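Local coordinates for protein intimin (Escherichia coli, PDB 1F00) that serves as the C-terminal, receptor-binding part of an enteropathogenic bacterial adhesin, probably fastening the bacterium to host cells by engaging its receptor, at residues A[186-199]-A[233-245]. Residues are numbered along the deposited sequence; the frame is centred on the assembly and turned at random.
Sequences IVPNMSKRVTYNDA and YKSSQTIISWVQQ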
ATOM      1  N   ILE A 186      -5.212   4.171  20.874  1.00 14.27           N
ATOM      2  CA  ILE A 186      -5.120   5.333  21.759  1.00 13.01           C
ATOM      3  C   ILE A 186      -6.076   6.424  21.287  1.00 12.80           C
ATOM      4  O   ILE A 186      -5.943   6.937  20.179  1.00 13.71           O
ATOM      5  CB  ILE A 186      -3.667   5.876  21.773  1.00 15.19           C
ATOM      6  CG1 ILE A 186      -2.682   4.717  21.978  1.00 12.39           C
ATOM      7  CG2 ILE A 186      -3.506   6.912  22.868  1.00 11.25           C
ATOM      8  CD1 ILE A 186      -2.923   3.917  23.256  1.00 13.17           C
ATOM      9  N   VAL A 187      -7.031   6.791  22.134  1.00 13.57           N
ATOM     10  CA  VAL A 187      -8.027   7.785  21.750  1.00 15.42           C
ATOM     11  C   VAL A 187      -8.076   9.043  22.619  1.00 15.88           C
ATOM     12  O   VAL A 187      -8.744   9.063  23.647  1.00 16.52           O
ATOM     13  CB  VAL A 187      -9.434   7.144  21.735  1.00 16.01           C
ATOM     14  CG1 VAL A 187     -10.483   8.174  21.335  1.00 16.06           C
ATOM     15  CG2 VAL A 187      -9.450   5.948  20.780  1.00 16.18           C
ATOM     16  N   PRO A 188      -7.362  10.105  22.213  1.00 16.91           N
ATOM     17  CA  PRO A 188      -7.359  11.359  22.977  1.00 17.77           C
ATOM     18  C   PRO A 188      -8.665  12.111  22.702  1.00 18.90           C
ATOM     19  O   PRO A 188      -9.096  12.211  21.549  1.00 20.36           O
ATOM     20  CB  PRO A 188      -6.159  12.124  22.409  1.00 18.30           C
ATOM     21  CG  PRO A 188      -5.306  11.063  21.770  1.00 16.80           C
ATOM     22  CD  PRO A 188      -6.328  10.134  21.167  1.00 15.95           C
ATOM     23  N   ASN A 189      -9.296  12.623  23.750  1.00 16.13           N
ATOM     24  CA  ASN A 189     -10.533  13.382  23.598  1.00 16.52           C
ATOM     25  C   ASN A 189     -10.137  14.858  23.768  1.00 14.78           C
ATOM     26  O   ASN A 189     -10.061  15.375  24.882  1.00 15.37           O
ATOM     27  CB  ASN A 189     -11.544  12.923  24.656  1.00 18.06           C
ATOM     28  CG  ASN A 189     -11.956  11.456  24.469  1.00 25.31           C
ATOM     29  OD1 ASN A 189     -12.775  11.136  23.599  1.00 26.86           O
ATOM     30  ND2 ASN A 189     -11.375  10.559  25.274  1.00 25.56           N
ATOM     31  N   MET A 190      -9.892  15.525  22.643  1.00 13.87           N
ATOM     32  CA  MET A 190      -9.425  16.911  22.631  1.00 15.81           C
ATOM     33  C   MET A 190     -10.414  18.073  22.769  1.00 17.03           C
ATOM     34  O   MET A 190      -9.993  19.232  22.763  1.00 17.07           O
ATOM     35  CB  MET A 190      -8.598  17.142  21.360  1.00 17.90           C
ATOM     36  CG  MET A 190      -7.476  16.137  21.157  1.00 20.37           C
ATOM     37  SD  MET A 190      -6.527  15.884  22.664  1.00 22.05           S
ATOM     38  CE  MET A 190      -5.922  17.573  22.990  1.00 21.08           C
ATOM     39  N   SER A 191     -11.705  17.795  22.900  1.00 16.68           N
ATOM     40  CA  SER A 191     -12.679  18.880  22.994  1.00 18.64           C
ATOM     41  C   SER A 191     -12.651  19.675  24.302  1.00 18.11           C
ATOM     42  O   SER A 191     -13.096  20.828  24.347  1.00 17.66           O
ATOM     43  CB  SER A 191     -14.091  18.337  22.749  1.00 20.45           C
ATOM     44  OG  SER A 191     -14.444  17.368  23.720  1.00 23.63           O
ATOM     45  N   LYS A 192     -12.113  19.077  25.360  1.00 16.92           N
ATOM     46  CA  LYS A 192     -12.067  19.751  26.654  1.00 17.27           C
ATOM     47  C   LYS A 192     -11.230  19.010  27.685  1.00 16.74           C
ATOM     48  O   LYS A 192     -11.157  17.782  27.668  1.00 16.37           O
ATOM     49  CB  LYS A 192     -13.486  19.876  27.208  1.00 17.33           C
ATOM     50  CG  LYS A 192     -14.191  18.522  27.341  1.00 18.73           C
ATOM     51  CD  LYS A 192     -15.609  18.654  27.872  1.00 20.72           C
ATOM     52  CE  LYS A 192     -16.335  17.313  27.833  1.00 21.53           C
ATOM     53  NZ  LYS A 192     -17.718  17.434  28.373  1.00 23.40           N
ATOM     54  N   ARG A 193     -10.596  19.758  28.585  1.00 18.22           N
ATOM     55  CA  ARG A 193      -9.836  19.132  29.658  1.00 18.51           C
ATOM     56  C   ARG A 193     -10.897  18.758  30.688  1.00 18.95           C
ATOM     57  O   ARG A 193     -11.917  19.447  30.818  1.00 20.07           O
ATOM     58  CB  ARG A 193      -8.826  20.100  30.270  1.00 19.88           C
ATOM     59  CG  ARG A 193      -7.635  20.397  29.372  1.00 22.51           C
ATOM     60  CD  ARG A 193      -6.638  21.301  30.082  1.00 26.31           C
ATOM     61  NE  ARG A 193      -5.526  21.698  29.223  1.00 33.38           N
ATOM     62  CZ  ARG A 193      -5.656  22.387  28.093  1.00 35.16           C
ATOM     63  NH1 ARG A 193      -6.860  22.759  27.672  1.00 38.28           N
ATOM     64  NH2 ARG A 193      -4.583  22.715  27.384  1.00 36.24           N
ATOM     65  N   VAL A 194     -10.667  17.671  31.412  1.00 16.35           N
ATOM     66  CA  VAL A 194     -11.634  17.204  32.392  1.00 16.77           C
ATOM     67  C   VAL A 194     -10.944  16.773  33.681  1.00 17.90           C
ATOM     68  O   VAL A 194      -9.721  16.644  33.724  1.00 17.73           O
ATOM     69  CB  VAL A 194     -12.431  16.004  31.827  1.00 17.38           C
ATOM     70  CG1 VAL A 194     -13.222  16.440  30.608  1.00 16.78           C
ATOM     71  CG2 VAL A 194     -11.478  14.860  31.455  1.00 13.81           C
ATOM     72  N   THR A 195     -11.725  16.558  34.735  1.00 15.33           N
ATOM     73  CA  THR A 195     -11.135  16.115  35.993  1.00 16.53           C
ATOM     74  C   THR A 195     -10.716  14.662  35.801  1.00 16.07           C
ATOM     75  O   THR A 195     -11.113  14.018  34.833  1.00 12.07           O
ATOM     76  CB  THR A 195     -12.141  16.170  37.163  1.00 16.29           C
ATOM     77  OG1 THR A 195     -13.167  15.192  36.956  1.00 14.61           O
ATOM     78  CG2 THR A 195     -12.769  17.551  37.260  1.00 20.33           C
ATOM     79  N   TYR A 196      -9.915  14.152  36.728  1.00 15.63           N
ATOM     80  CA  TYR A 196      -9.466  12.770  36.654  1.00 17.70           C
ATOM     81  C   TYR A 196     -10.669  11.819  36.676  1.00 17.15           C
ATOM     82  O   TYR A 196     -10.751  10.900  35.866  1.00 16.97           O
ATOM     83  CB  TYR A 196      -8.514  12.466  37.824  1.00 16.81           C
ATOM     84  CG  TYR A 196      -8.123  11.008  37.942  1.00 16.37           C
ATOM     85  CD1 TYR A 196      -8.936  10.102  38.620  1.00 15.52           C
ATOM     86  CD2 TYR A 196      -6.962  10.525  37.341  1.00 12.40           C
ATOM     87  CE1 TYR A 196      -8.607   8.750  38.696  1.00 17.71           C
ATOM     88  CE2 TYR A 196      -6.624   9.172  37.406  1.00 15.28           C
ATOM     89  CZ  TYR A 196      -7.452   8.292  38.087  1.00 15.85           C
ATOM     90  OH  TYR A 196      -7.129   6.959  38.166  1.00 17.34           O
ATOM     91  N   ASN A 197     -11.606  12.041  37.590  1.00 18.43           N
ATOM     92  CA  ASN A 197     -12.775  11.167  37.668  1.00 21.36           C
ATOM     93  C   ASN A 197     -13.608  11.183  36.394  1.00 20.78           C
ATOM     94  O   ASN A 197     -14.120  10.142  35.973  1.00 19.57           O
ATOM     95  CB  ASN A 197     -13.651  11.525  38.872  1.00 23.99           C
ATOM     96  CG  ASN A 197     -13.066  11.024  40.181  1.00 27.72           C
ATOM     97  OD1 ASN A 197     -12.528   9.917  40.249  1.00 29.86           O
ATOM     98  ND2 ASN A 197     -13.181  11.831  41.232  1.00 31.17           N
ATOM     99  N   ASP A 198     -13.744  12.351  35.771  1.00 18.61           N
ATOM    100  CA  ASP A 198     -14.509  12.425  34.535  1.00 19.28           C
ATOM    101  C   ASP A 198     -13.779  11.682  33.426  1.00 18.05           C
ATOM    102  O   ASP A 198     -14.408  11.137  32.521  1.00 18.51           O
ATOM    103  CB  ASP A 198     -14.749  13.876  34.112  1.00 20.15           C
ATOM    104  CG  ASP A 198     -15.870  14.526  34.892  1.00 25.88           C
ATOM    105  OD1 ASP A 198     -16.676  13.789  35.497  1.00 27.63           O
ATOM    106  OD2 ASP A 198     -15.959  15.772  34.895  1.00 27.04           O
ATOM    107  N   ALA A 199     -12.451  11.655  33.500  1.00 16.55           N
ATOM    108  CA  ALA A 199     -11.654  10.965  32.492  1.00 15.88           C
ATOM    109  C   ALA A 199     -11.863   9.462  32.639  1.00 15.26           C
ATOM    110  O   ALA A 199     -11.986   8.740  31.653  1.00 16.36           O
ATOM    111  CB  ALA A 199     -10.186  11.307  32.661  1.00 14.77           C
ATOM    112  N   TYR A 233      -4.927  15.995  14.884  1.00 17.35           N
ATOM    113  CA  TYR A 233      -4.574  16.728  16.104  1.00 17.33           C
ATOM    114  C   TYR A 233      -3.738  17.985  15.842  1.00 16.48           C
ATOM    115  O   TYR A 233      -3.176  18.564  16.774  1.00 18.50           O
ATOM    116  CB  TYR A 233      -3.783  15.823  17.064  1.00 15.97           C
ATOM    117  CG  TYR A 233      -4.392  14.457  17.316  1.00 14.92           C
ATOM    118  CD1 TYR A 233      -4.068  13.366  16.509  1.00 16.08           C
ATOM    119  CD2 TYR A 233      -5.281  14.253  18.373  1.00 14.58           C
ATOM    120  CE1 TYR A 233      -4.612  12.096  16.750  1.00 15.27           C
ATOM    121  CE2 TYR A 233      -5.835  12.994  18.623  1.00 16.02           C
ATOM    122  CZ  TYR A 233      -5.495  11.920  17.806  1.00 16.36           C
ATOM    123  OH  TYR A 233      -6.045  10.679  18.047  1.00 13.91           O
ATOM    124  N   LYS A 234      -3.669  18.425  14.593  1.00 16.52           N
ATOM    125  CA  LYS A 234      -2.836  19.584  14.282  1.00 18.65           C
ATOM    126  C   LYS A 234      -3.120  20.851  15.083  1.00 18.37           C
ATOM    127  O   LYS A 234      -2.217  21.662  15.283  1.00 18.89           O
ATOM    128  CB  LYS A 234      -2.878  19.891  12.780  1.00 19.10           C
ATOM    129  CG  LYS A 234      -4.205  20.380  12.243  1.00 24.32           C
ATOM    130  CD  LYS A 234      -4.068  20.730  10.762  1.00 26.32           C
ATOM    131  CE  LYS A 234      -5.362  21.282  10.189  1.00 28.57           C
ATOM    132  NZ  LYS A 234      -5.237  21.577   8.731  1.00 28.33           N
ATOM    133  N   SER A 235      -4.347  21.019  15.571  1.00 16.63           N
ATOM    134  CA  SER A 235      -4.683  22.220  16.334  1.00 17.67           C
ATOM    135  C   SER A 235      -4.230  22.203  17.798  1.00 17.48           C
ATOM    136  O   SER A 235      -4.349  23.212  18.486  1.00 14.88           O
ATOM    137  CB  SER A 235      -6.195  22.478  16.291  1.00 18.58           C
ATOM    138  OG  SER A 235      -6.901  21.497  17.038  1.00 20.51           O
ATOM    139  N   SER A 236      -3.718  21.073  18.280  1.00 17.93           N
ATOM    140  CA  SER A 236      -3.284  20.984  19.675  1.00 19.94           C
ATOM    141  C   SER A 236      -1.797  21.208  19.876  1.00 20.66           C
ATOM    142  O   SER A 236      -0.972  20.605  19.191  1.00 21.87           O
ATOM    143  CB  SER A 236      -3.645  19.614  20.271  1.00 18.40           C
ATOM    144  OG  SER A 236      -5.040  19.463  20.417  1.00 20.20           O
ATOM    145  N   GLN A 237      -1.461  22.076  20.822  1.00 19.65           N
ATOM    146  CA  GLN A 237      -0.066  22.339  21.143  1.00 22.60           C
ATOM    147  C   GLN A 237       0.269  21.480  22.353  1.00 20.17           C
ATOM    148  O   GLN A 237       1.431  21.319  22.713  1.00 20.45           O
ATOM    149  CB  GLN A 237       0.165  23.819  21.472  1.00 25.48           C
ATOM    150  CG  GLN A 237       0.008  24.749  20.280  1.00 33.30           C
ATOM    151  CD  GLN A 237      -1.444  24.964  19.881  1.00 36.79           C
ATOM    152  OE1 GLN A 237      -1.730  25.545  18.832  1.00 41.97           O
ATOM    153  NE2 GLN A 237      -2.368  24.506  20.722  1.00 39.69           N
ATOM    154  N   THR A 238      -0.766  20.931  22.981  1.00 18.40           N
ATOM    155  CA  THR A 238      -0.573  20.072  24.141  1.00 18.73           C
ATOM    156  C   THR A 238      -1.669  19.033  24.273  1.00 17.44           C
ATOM    157  O   THR A 238      -2.852  19.349  24.172  1.00 19.51           O
ATOM    158  CB  THR A 238      -0.540  20.878  25.464  1.00 17.83           C
ATOM    159  OG1 THR A 238      -0.486  19.966  26.571  1.00 20.52           O
ATOM    160  CG2 THR A 238      -1.785  21.747  25.602  1.00 19.33           C
ATOM    161  N   ILE A 239      -1.267  17.786  24.480  1.00 17.12           N
ATOM    162  CA  ILE A 239      -2.226  16.716  24.686  1.00 16.25           C
ATOM    163  C   ILE A 239      -1.855  16.044  26.000  1.00 15.17           C
ATOM    164  O   ILE A 239      -1.623  14.834  26.069  1.00 13.85           O
ATOM    165  CB  ILE A 239      -2.228  15.693  23.530  1.00 16.38           C
ATOM    166  CG1 ILE A 239      -2.615  16.402  22.226  1.00 16.33           C
ATOM    167  CG2 ILE A 239      -3.251  14.588  23.811  1.00 15.49           C
ATOM    168  CD1 ILE A 239      -2.759  15.475  21.018  1.00 19.18           C
ATOM    169  N   ILE A 240      -1.768  16.869  27.040  1.00 12.40           N
ATOM    170  CA  ILE A 240      -1.458  16.396  28.384  1.00 13.99           C
ATOM    171  C   ILE A 240      -2.626  15.491  28.785  1.00 14.09           C
ATOM    172  O   ILE A 240      -3.785  15.911  28.757  1.00 13.72           O
ATOM    173  CB  ILE A 240      -1.308  17.600  29.358  1.00 14.83           C
ATOM    174  CG1 ILE A 240      -1.084  17.099  30.787  1.00 16.48           C
ATOM    175  CG2 ILE A 240      -2.533  18.509  29.272  1.00 13.18           C
ATOM    176  CD1 ILE A 240      -0.805  18.221  31.782  1.00 16.07           C
ATOM    177  N   SER A 241      -2.318  14.249  29.150  1.00 15.66           N
ATOM    178  CA  SER A 241      -3.347  13.271  29.491  1.00 13.66           C
ATOM    179  C   SER A 241      -3.156  12.581  30.838  1.00 14.37           C
ATOM    180  O   SER A 241      -2.038  12.261  31.231  1.00 14.58           O
ATOM    181  CB  SER A 241      -3.398  12.195  28.400  1.00 14.74           C
ATOM    182  OG  SER A 241      -3.285  12.771  27.110  1.00 17.71           O
ATOM    183  N   TRP A 242      -4.266  12.332  31.523  1.00 13.49           N
ATOM    184  CA  TRP A 242      -4.250  11.666  32.824  1.00 13.84           C
ATOM    185  C   TRP A 242      -3.772  10.220  32.692  1.00 13.32           C
ATOM    186  O   TRP A 242      -4.003   9.582  31.663  1.00 11.88           O
ATOM    187  CB  TRP A 242      -5.661  11.598  33.415  1.00 14.46           C
ATOM    188  CG  TRP A 242      -6.339  12.898  33.713  1.00 16.36           C
ATOM    189  CD1 TRP A 242      -7.394  13.444  33.042  1.00 16.14           C
ATOM    190  CD2 TRP A 242      -6.070  13.768  34.818  1.00 16.55           C
ATOM    191  NE1 TRP A 242      -7.805  14.599  33.665  1.00 15.39           N
ATOM    192  CE2 TRP A 242      -7.011  14.820  34.759  1.00 14.75           C
ATOM    193  CE3 TRP A 242      -5.127  13.757  35.854  1.00 17.27           C
ATOM    194  CZ2 TRP A 242      -7.040  15.855  35.700  1.00 16.81           C
ATOM    195  CZ3 TRP A 242      -5.154  14.791  36.794  1.00 19.33           C
ATOM    196  CH2 TRP A 242      -6.108  15.823  36.708  1.00 18.21           C
ATOM    197  N   VAL A 243      -3.103   9.711  33.725  1.00 14.12           N
ATOM    198  CA  VAL A 243      -2.693   8.306  33.747  1.00 15.95           C
ATOM    199  C   VAL A 243      -3.259   7.768  35.058  1.00 14.78           C
ATOM    200  O   VAL A 243      -3.412   8.524  36.020  1.00 15.02           O
ATOM    201  CB  VAL A 243      -1.140   8.087  33.718  1.00 15.04           C
ATOM    202  CG1 VAL A 243      -0.529   8.816  32.532  1.00 16.66           C
ATOM    203  CG2 VAL A 243      -0.506   8.518  35.029  1.00 16.39           C
ATOM    204  N   GLN A 244      -3.582   6.476  35.093  1.00 16.69           N
ATOM    205  CA  GLN A 244      -4.149   5.842  36.288  1.00 14.76           C
ATOM    206  C   GLN A 244      -3.408   6.239  37.570  1.00 14.84           C
ATOM    207  O   GLN A 244      -2.177   6.261  37.608  1.00 14.87           O
ATOM    208  CB  GLN A 244      -4.113   4.312  36.140  1.00 13.71           C
ATOM    209  CG  GLN A 244      -4.897   3.565  37.220  1.00 16.25           C
ATOM    210  CD  GLN A 244      -6.396   3.642  37.007  1.00 17.99           C
ATOM    211  OE1 GLN A 244      -7.174   3.642  37.966  1.00 20.46           O
ATOM    212  NE2 GLN A 244      -6.814   3.694  35.744  1.00 17.05           N
ATOM    213  N   GLN A 245      -4.160   6.545  38.620  1.00 15.53           N
ATOM    214  CA  GLN A 245      -3.554   6.927  39.898  1.00 16.37           C
ATOM    215  C   GLN A 245      -2.868   5.731  40.547  1.00 16.58           C
ATOM    216  O   GLN A 245      -3.350   4.602  40.438  1.00 14.29           O
ATOM    217  CB  GLN A 245      -4.616   7.421  40.891  1.00 15.75           C
ATOM    218  CG  GLN A 245      -5.179   8.820  40.667  1.00 16.87           C
ATOM    219  CD  GLN A 245      -6.264   9.149  41.683  1.00 18.90           C
ATOM    220  OE1 GLN A 245      -7.181   8.358  41.894  1.00 18.24           O
ATOM    221  NE2 GLN A 245      -6.164  10.315  42.318  1.00 15.00           N
TER
HETATM  222  O   HOH W   1      -9.084   5.523  39.554  1.00 23.01           O
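W242 lies against the start of helix 196-205, its indole covered on one face by Y196 CA, which stands 3.9 Å from the centroid of the five-membered ring. The indole NE1 donates to V194 O over 2.8 Å; this oxygen sits in the ring plane, whereas the donor stands well above the carbonyl plane. A199 CB, one turn into the helix, touches W242 CD1. The Y196 ring, trans to the main-chain nitrogen about CA-CB (chi1 173°), runs past the indole and makes an offset edge-to-face pair with the six-membered ring of W242, its edge toward the indole face and the planes 86° apart.

Beyond the tryptophan the tyrosine reaches the end of segment 233-245. Q245 N donates almost straight to Y196 OH (3.0 Å), and Q245 CG rests over one face of the phenol ring, offset toward its rim. A water that donates to Q244 OE1 also bonds to Y196 OH, bridging the two side chains. Q245 NE2 in turn bonds to V254 O.

The other half of the contact is largely apolar. M190, bent at chi2 and chi3, lays SD 3.7 Å from I239 CG2 and brings CE to I239 CG1 and S236 OG, while its CG meets the edge of the Y233 ring. P188 packs across that tyrosine, CG to CE2 3.7 Å, and Y233 OH is bonded to Q121 O. At the exposed border R193 NH2 touches T238 CG2, and D259 holds both T238 OG1 and I239 N.

Behind these contacts, T195 OG1 caps the helix by accepting from D198 N, and S241 OG donates to I239 O. Strand 184-190 thus packs on the loop 233-239, while strand 240-242 meets strand 192-194 and the start of helix 196-205, in a C-type lectin-like domain.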